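Local coordinates for Sodium/calcium exchanger membrane region domain-containing protein (Archaeoglobus fulgidus, PDB 4KPP), which probably exchanges calcium ions for protons across the membrane, as a counter-transporter of the sodium/calcium exchanger family, at residues L110-G115 and S342-L347; S117-I122 and I260-F265. All blocks are in the same frame, centred on the assembly; numbering follows the deposited sequence.

Interaction 1 of 2, residues L110-G115 and S342-L347; sequences LLIGIG and SALFLL
Gly113 brings helix 96-127 against the backbone of Phe345 on helix 338-353. With no side chain there, the CA atoms of Gly113 and Phe345 come within 4.9 Å and the axes of the two segments approach to 7.8 Å, crossing at -115°. Two backbone contacts form here: Gly113 CA rests on Leu344 O, and Phe345 CA donates a CA-H...O contact to Gly113 O at 3.6 Å, with 153° at the hydrogen.

The side chain of Phe345 continues the contact outward. Phe345 CB lies 4.1 Å from Gly113 O, and because CG is anti to the backbone N (chi1 -180°) the ring runs on past the same carbonyl, with Phe345 CD1 3.9 Å from that oxygen. One atom further round the ring, Phe345 CE1 meets Ile114 CD1 at 3.9 Å; both the oxygen and the methyl approach the ring obliquely. Beyond the glycine, Ile112 CG2 sits against the forked end of Leu344, 3.8 Å from Leu344 CD2 and almost as close to CD1.

Residues 111-115 form a pi-type turn, in which Leu110 O accepts from both Ile114 N and Gly115 N. Ser117 OG, one turn on, hydrogen-bonds to Gly113 O, so that oxygen has a polar partner besides the CA-H of Phe345. Helix 311-331 closes the Ile112-Leu344 side: Ile112 touches Gln323 and Ala327, and Leu344 touches Phe326 and the calcium-site residue Ile330, while helix 271-285 reaches Ile112 through Lys282.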
ATOM      1  N   LEU A 110       1.672   3.722  -8.081  1.00 24.21           N
ATOM      2  CA  LEU A 110       0.235   3.781  -8.316  1.00 31.31           C
ATOM      3  C   LEU A 110      -0.464   4.446  -7.141  1.00 29.31           C
ATOM      4  O   LEU A 110      -1.429   5.188  -7.314  1.00 31.03           O
ATOM      5  CB  LEU A 110      -0.330   2.374  -8.512  1.00 36.69           C
ATOM      6  CG  LEU A 110      -1.813   2.264  -8.863  1.00 39.19           C
ATOM      7  CD1 LEU A 110      -2.012   2.286 -10.374  1.00 39.27           C
ATOM      8  CD2 LEU A 110      -2.426   1.017  -8.241  1.00 38.05           C
ATOM      9  N   LEU A 111       0.037   4.172  -5.941  1.00 24.01           N
ATOM     10  CA  LEU A 111      -0.553   4.696  -4.718  1.00 25.05           C
ATOM     11  C   LEU A 111      -0.488   6.220  -4.700  1.00 24.86           C
ATOM     12  O   LEU A 111      -1.453   6.892  -4.346  1.00 27.59           O
ATOM     13  CB  LEU A 111       0.198   4.143  -3.511  1.00 24.97           C
ATOM     14  CG  LEU A 111      -0.543   3.848  -2.209  1.00 26.28           C
ATOM     15  CD1 LEU A 111       0.408   4.069  -1.044  1.00 24.17           C
ATOM     16  CD2 LEU A 111      -1.827   4.661  -2.038  1.00 25.12           C
ATOM     17  N   ILE A 112       0.660   6.764  -5.079  1.00 25.15           N
ATOM     18  CA  ILE A 112       0.837   8.207  -5.096  1.00 28.83           C
ATOM     19  C   ILE A 112       0.281   8.814  -6.374  1.00 29.14           C
ATOM     20  O   ILE A 112      -0.506   9.759  -6.325  1.00 32.48           O
ATOM     21  CB  ILE A 112       2.321   8.595  -4.931  1.00 29.87           C
ATOM     22  CG1 ILE A 112       2.829   8.128  -3.565  1.00 24.95           C
ATOM     23  CG2 ILE A 112       2.506  10.104  -5.097  1.00 29.03           C
ATOM     24  CD1 ILE A 112       4.283   8.416  -3.328  1.00 24.82           C
ATOM     25  N   GLY A 113       0.683   8.261  -7.515  1.00 28.93           N
ATOM     26  CA  GLY A 113       0.279   8.785  -8.807  1.00 29.96           C
ATOM     27  C   GLY A 113      -1.218   8.755  -9.043  1.00 28.43           C
ATOM     28  O   GLY A 113      -1.784   9.695  -9.599  1.00 28.35           O
ATOM     29  N   ILE A 114      -1.861   7.674  -8.618  1.00 32.28           N
ATOM     30  CA  ILE A 114      -3.302   7.525  -8.781  1.00 35.69           C
ATOM     31  C   ILE A 114      -4.053   7.795  -7.480  1.00 34.49           C
ATOM     32  O   ILE A 114      -4.883   8.696  -7.416  1.00 37.79           O
ATOM     33  CB  ILE A 114      -3.669   6.122  -9.314  1.00 39.07           C
ATOM     34  CG1 ILE A 114      -3.096   5.922 -10.720  1.00 39.77           C
ATOM     35  CG2 ILE A 114      -5.179   5.917  -9.311  1.00 41.39           C
ATOM     36  CD1 ILE A 114      -3.627   6.904 -11.750  1.00 39.87           C
ATOM     37  N   GLY A 115      -3.747   7.018  -6.446  1.00 32.08           N
ATOM     38  CA  GLY A 115      -4.430   7.116  -5.166  1.00 29.26           C
ATOM     39  C   GLY A 115      -4.470   8.497  -4.532  1.00 30.13           C
ATOM     40  O   GLY A 115      -5.552   9.046  -4.314  1.00 27.35           O
ATOM     41  N   SER A 342      -2.353  17.434  -9.400  1.00 37.04           N
ATOM     42  CA  SER A 342      -2.344  17.264 -10.850  1.00 39.06           C
ATOM     43  C   SER A 342      -0.945  16.910 -11.342  1.00 38.19           C
ATOM     44  O   SER A 342      -0.792  16.133 -12.283  1.00 39.69           O
ATOM     45  CB  SER A 342      -2.867  18.518 -11.561  1.00 43.48           C
ATOM     46  OG  SER A 342      -2.018  19.630 -11.348  1.00 48.31           O
ATOM     47  N   ALA A 343       0.070  17.476 -10.695  1.00 37.44           N
ATOM     48  CA  ALA A 343       1.457  17.153 -11.017  1.00 35.32           C
ATOM     49  C   ALA A 343       1.748  15.681 -10.733  1.00 34.12           C
ATOM     50  O   ALA A 343       2.366  14.995 -11.548  1.00 35.43           O
ATOM     51  CB  ALA A 343       2.411  18.049 -10.241  1.00 34.28           C
ATOM     52  N   LEU A 344       1.295  15.201  -9.577  1.00 33.96           N
ATOM     53  CA  LEU A 344       1.441  13.790  -9.223  1.00 34.92           C
ATOM     54  C   LEU A 344       0.767  12.882 -10.248  1.00 34.34           C
ATOM     55  O   LEU A 344       1.306  11.837 -10.613  1.00 31.68           O
ATOM     56  CB  LEU A 344       0.872  13.515  -7.829  1.00 34.72           C
ATOM     57  CG  LEU A 344       1.652  14.066  -6.635  1.00 37.47           C
ATOM     58  CD1 LEU A 344       0.965  13.701  -5.325  1.00 40.82           C
ATOM     59  CD2 LEU A 344       3.079  13.549  -6.653  1.00 36.18           C
ATOM     60  N   PHE A 345      -0.411  13.288 -10.714  1.00 36.25           N
ATOM     61  CA  PHE A 345      -1.151  12.501 -11.695  1.00 33.17           C
ATOM     62  C   PHE A 345      -0.465  12.481 -13.060  1.00 29.42           C
ATOM     63  O   PHE A 345      -0.173  11.412 -13.597  1.00 27.49           O
ATOM     64  CB  PHE A 345      -2.581  13.021 -11.835  1.00 35.94           C
ATOM     65  CG  PHE A 345      -3.409  12.250 -12.827  1.00 40.36           C
ATOM     66  CD1 PHE A 345      -3.970  11.031 -12.481  1.00 38.92           C
ATOM     67  CD2 PHE A 345      -3.626  12.746 -14.104  1.00 41.78           C
ATOM     68  CE1 PHE A 345      -4.732  10.319 -13.390  1.00 42.36           C
ATOM     69  CE2 PHE A 345      -4.385  12.040 -15.015  1.00 45.14           C
ATOM     70  CZ  PHE A 345      -4.939  10.825 -14.658  1.00 46.55           C
ATOM     71  N   LEU A 346      -0.211  13.664 -13.612  1.00 29.94           N
ATOM     72  CA  LEU A 346       0.388  13.788 -14.940  1.00 35.01           C
ATOM     73  C   LEU A 346       1.760  13.124 -15.051  1.00 33.49           C
ATOM     74  O   LEU A 346       2.000  12.338 -15.966  1.00 37.08           O
ATOM     75  CB  LEU A 346       0.480  15.259 -15.357  1.00 40.32           C
ATOM     76  CG  LEU A 346      -0.855  15.992 -15.525  1.00 43.59           C
ATOM     77  CD1 LEU A 346      -0.629  17.434 -15.957  1.00 46.51           C
ATOM     78  CD2 LEU A 346      -1.750  15.260 -16.512  1.00 43.37           C
ATOM     79  N   LEU A 347       2.652  13.438 -14.118  1.00 30.14           N
ATOM     80  CA  LEU A 347       4.003  12.881 -14.140  1.00 29.74           C
ATOM     81  C   LEU A 347       4.001  11.355 -14.061  1.00 30.14           C
ATOM     82  O   LEU A 347       4.919  10.697 -14.556  1.00 29.08           O
ATOM     83  CB  LEU A 347       4.849  13.480 -13.016  1.00 34.12           C
ATOM     84  CG  LEU A 347       5.271  14.937 -13.218  1.00 37.41           C
ATOM     85  CD1 LEU A 347       5.983  15.477 -11.988  1.00 36.07           C
ATOM     86  CD2 LEU A 347       6.155  15.065 -14.448  1.00 40.25           C
TER

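Interaction 2 of 2, residues S117-I122 and I260-F265; sequences SLVAFI and IVAIYF
Helices 96-127 and 242-267, both predicted to span the membrane, run side by side here with their N-to-C directions only 18° apart, and residues 117-122 meet residues 260-265 through apolar side chains. The segment axes stand 10.0 Å apart, so side chains rather than backbones fill the gap.

Ile263 contributes the largest share of the contact. With CG1 anti to the carbonyl carbon (chi1 -53°) and chi2 at -47°, its CD1 is carried in among Leu118, Val119 and Ile122. CD1 of Ile263 lies 3.6 Å from Val119 CG2 and equally close to Ile122 CD1; Leu118 CD1 stands a little further off, at 4.1 Å. The Ile122 side chain crosses that of Ile263 at about a right angle, and Ile122 CD1 also rests on Ile263 CG2 at 3.9 Å. Val119 approaches more obliquely and spans two residues: the same CG2 that meets Ile263 reaches Ala262 CB, 4.0 Å away.

Val119 is enclosed further by Ser274, Met275 and Leu278 of helix 271-285, and Ala262 O accepts a hydrogen bond from Ser274 OG. No hydrogen bond joins the two segments, and the bound calcium ion lies elsewhere; the arrangement is the interdigitated aliphatic packing of near-parallel helices in an alpha-helical membrane bundle.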
ATOM      1  N   SER A 117      -3.696  11.388  -5.765  1.00 31.60           N
ATOM      2  CA  SER A 117      -4.239  12.397  -6.666  1.00 32.92           C
ATOM      3  C   SER A 117      -5.755  12.275  -6.796  1.00 33.13           C
ATOM      4  O   SER A 117      -6.471  13.270  -6.703  1.00 32.39           O
ATOM      5  CB  SER A 117      -3.582  12.305  -8.044  1.00 32.83           C
ATOM      6  OG  SER A 117      -3.973  11.120  -8.711  1.00 35.76           O
ATOM      7  N   LEU A 118      -6.232  11.051  -7.013  1.00 33.94           N
ATOM      8  CA  LEU A 118      -7.659  10.781  -7.167  1.00 36.78           C
ATOM      9  C   LEU A 118      -8.424  11.229  -5.927  1.00 35.71           C
ATOM     10  O   LEU A 118      -9.378  12.004  -6.023  1.00 36.31           O
ATOM     11  CB  LEU A 118      -7.886   9.286  -7.411  1.00 39.18           C
ATOM     12  CG  LEU A 118      -9.182   8.739  -8.024  1.00 48.18           C
ATOM     13  CD1 LEU A 118      -9.800   7.690  -7.104  1.00 51.81           C
ATOM     14  CD2 LEU A 118     -10.196   9.830  -8.372  1.00 49.72           C
ATOM     15  N   VAL A 119      -7.995  10.740  -4.769  1.00 33.07           N
ATOM     16  CA  VAL A 119      -8.643  11.073  -3.506  1.00 31.14           C
ATOM     17  C   VAL A 119      -8.655  12.582  -3.267  1.00 32.75           C
ATOM     18  O   VAL A 119      -9.658  13.139  -2.817  1.00 33.44           O
ATOM     19  CB  VAL A 119      -7.979  10.335  -2.325  1.00 27.20           C
ATOM     20  CG1 VAL A 119      -8.496  10.858  -0.996  1.00 26.65           C
ATOM     21  CG2 VAL A 119      -8.230   8.839  -2.440  1.00 27.35           C
ATOM     22  N   ALA A 120      -7.547  13.242  -3.591  1.00 30.80           N
ATOM     23  CA  ALA A 120      -7.463  14.693  -3.453  1.00 31.77           C
ATOM     24  C   ALA A 120      -8.452  15.400  -4.377  1.00 30.98           C
ATOM     25  O   ALA A 120      -9.125  16.343  -3.965  1.00 32.80           O
ATOM     26  CB  ALA A 120      -6.040  15.178  -3.712  1.00 30.74           C
ATOM     27  N   PHE A 121      -8.541  14.939  -5.624  1.00 33.70           N
ATOM     28  CA  PHE A 121      -9.465  15.523  -6.601  1.00 43.43           C
ATOM     29  C   PHE A 121     -10.927  15.386  -6.188  1.00 43.28           C
ATOM     30  O   PHE A 121     -11.715  16.318  -6.346  1.00 43.69           O
ATOM     31  CB  PHE A 121      -9.260  14.902  -7.985  1.00 51.09           C
ATOM     32  CG  PHE A 121      -8.127  15.508  -8.759  1.00 59.57           C
ATOM     33  CD1 PHE A 121      -7.871  16.868  -8.690  1.00 62.16           C
ATOM     34  CD2 PHE A 121      -7.311  14.715  -9.552  1.00 62.44           C
ATOM     35  CE1 PHE A 121      -6.824  17.429  -9.402  1.00 62.89           C
ATOM     36  CE2 PHE A 121      -6.263  15.269 -10.265  1.00 63.15           C
ATOM     37  CZ  PHE A 121      -6.019  16.627 -10.190  1.00 62.49           C
ATOM     38  N   ILE A 122     -11.286  14.217  -5.666  1.00 40.60           N
ATOM     39  CA  ILE A 122     -12.648  13.976  -5.207  1.00 39.94           C
ATOM     40  C   ILE A 122     -12.952  14.853  -3.999  1.00 43.69           C
ATOM     41  O   ILE A 122     -14.050  15.396  -3.872  1.00 45.44           O
ATOM     42  CB  ILE A 122     -12.868  12.493  -4.860  1.00 38.42           C
ATOM     43  CG1 ILE A 122     -12.707  11.634  -6.117  1.00 37.82           C
ATOM     44  CG2 ILE A 122     -14.241  12.279  -4.235  1.00 39.17           C
ATOM     45  CD1 ILE A 122     -12.932  10.160  -5.882  1.00 37.40           C
ATOM     46  N   ILE A 260     -11.197   2.533  -2.256  1.00 32.31           N
ATOM     47  CA  ILE A 260     -12.641   2.617  -2.055  1.00 33.52           C
ATOM     48  C   ILE A 260     -13.004   3.105  -0.649  1.00 32.04           C
ATOM     49  O   ILE A 260     -13.900   3.934  -0.483  1.00 31.27           O
ATOM     50  CB  ILE A 260     -13.320   1.259  -2.333  1.00 34.63           C
ATOM     51  CG1 ILE A 260     -13.189   0.898  -3.813  1.00 36.50           C
ATOM     52  CG2 ILE A 260     -14.788   1.294  -1.931  1.00 37.78           C
ATOM     53  CD1 ILE A 260     -13.717  -0.482  -4.152  1.00 38.04           C
ATOM     54  N   VAL A 261     -12.304   2.594   0.358  1.00 28.82           N
ATOM     55  CA  VAL A 261     -12.538   3.022   1.733  1.00 31.42           C
ATOM     56  C   VAL A 261     -12.140   4.486   1.907  1.00 30.68           C
ATOM     57  O   VAL A 261     -12.803   5.242   2.618  1.00 26.59           O
ATOM     58  CB  VAL A 261     -11.791   2.124   2.749  1.00 34.09           C
ATOM     59  CG1 VAL A 261     -11.832   2.730   4.149  1.00 31.56           C
ATOM     60  CG2 VAL A 261     -12.384   0.718   2.750  1.00 34.09           C
ATOM     61  N   ALA A 262     -11.064   4.885   1.236  1.00 32.23           N
ATOM     62  CA  ALA A 262     -10.625   6.276   1.265  1.00 32.22           C
ATOM     63  C   ALA A 262     -11.677   7.208   0.666  1.00 37.40           C
ATOM     64  O   ALA A 262     -11.966   8.260   1.232  1.00 41.25           O
ATOM     65  CB  ALA A 262      -9.298   6.437   0.541  1.00 29.83           C
ATOM     66  N   ILE A 263     -12.246   6.819  -0.475  1.00 36.94           N
ATOM     67  CA  ILE A 263     -13.285   7.618  -1.124  1.00 36.43           C
ATOM     68  C   ILE A 263     -14.525   7.732  -0.241  1.00 38.47           C
ATOM     69  O   ILE A 263     -15.143   8.794  -0.155  1.00 43.09           O
ATOM     70  CB  ILE A 263     -13.709   7.029  -2.489  1.00 36.23           C
ATOM     71  CG1 ILE A 263     -12.493   6.799  -3.390  1.00 35.70           C
ATOM     72  CG2 ILE A 263     -14.723   7.934  -3.172  1.00 37.29           C
ATOM     73  CD1 ILE A 263     -11.545   7.963  -3.454  1.00 37.07           C
ATOM     74  N   TYR A 264     -14.881   6.629   0.411  1.00 39.11           N
ATOM     75  CA  TYR A 264     -16.044   6.591   1.294  1.00 43.23           C
ATOM     76  C   TYR A 264     -15.911   7.599   2.430  1.00 42.27           C
ATOM     77  O   TYR A 264     -16.858   8.320   2.747  1.00 41.12           O
ATOM     78  CB  TYR A 264     -16.238   5.179   1.858  1.00 48.83           C
ATOM     79  CG  TYR A 264     -17.236   5.087   2.993  1.00 57.44           C
ATOM     80  CD1 TYR A 264     -18.602   5.012   2.742  1.00 60.67           C
ATOM     81  CD2 TYR A 264     -16.812   5.060   4.316  1.00 60.83           C
ATOM     82  CE1 TYR A 264     -19.516   4.924   3.778  1.00 64.48           C
ATOM     83  CE2 TYR A 264     -17.719   4.972   5.359  1.00 63.84           C
ATOM     84  CZ  TYR A 264     -19.069   4.904   5.084  1.00 67.75           C
ATOM     85  OH  TYR A 264     -19.972   4.816   6.120  1.00 73.99           O
ATOM     86  N   PHE A 265     -14.727   7.644   3.034  1.00 42.05           N
ATOM     87  CA  PHE A 265     -14.460   8.551   4.144  1.00 41.12           C
ATOM     88  C   PHE A 265     -14.395  10.012   3.705  1.00 40.02           C
ATOM     89  O   PHE A 265     -14.665  10.913   4.495  1.00 39.69           O
ATOM     90  CB  PHE A 265     -13.168   8.155   4.862  1.00 43.18           C
ATOM     91  CG  PHE A 265     -13.362   7.103   5.917  1.00 48.31           C
ATOM     92  CD1 PHE A 265     -14.521   7.072   6.679  1.00 52.53           C
ATOM     93  CD2 PHE A 265     -12.388   6.143   6.148  1.00 45.66           C
ATOM     94  CE1 PHE A 265     -14.702   6.102   7.654  1.00 53.39           C
ATOM     95  CE2 PHE A 265     -12.564   5.173   7.120  1.00 45.48           C
ATOM     96  CZ  PHE A 265     -13.721   5.152   7.873  1.00 49.71           C
TER

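How the interactions relate
Helix 96-127 takes part in both contacts, using residues 110-115 in interaction 1 and residues 117-122 in interaction 2, whose centres lie 13 Å apart. Both segments of interaction 2 fall between those of interaction 1 in the sequence, helix 242-267 preceding helix 338-353. The contacts also touch directly, Phe345 CD1 lying 3.8 Å from Ser117 OG and Ser342 CA the same distance from Phe121 CZ. One helix from the N-terminal half of the chain thus packs against two from the C-terminal half, steeply crossed in one case and nearly parallel in the other, so that both contacts bridge the two halves of the transporter.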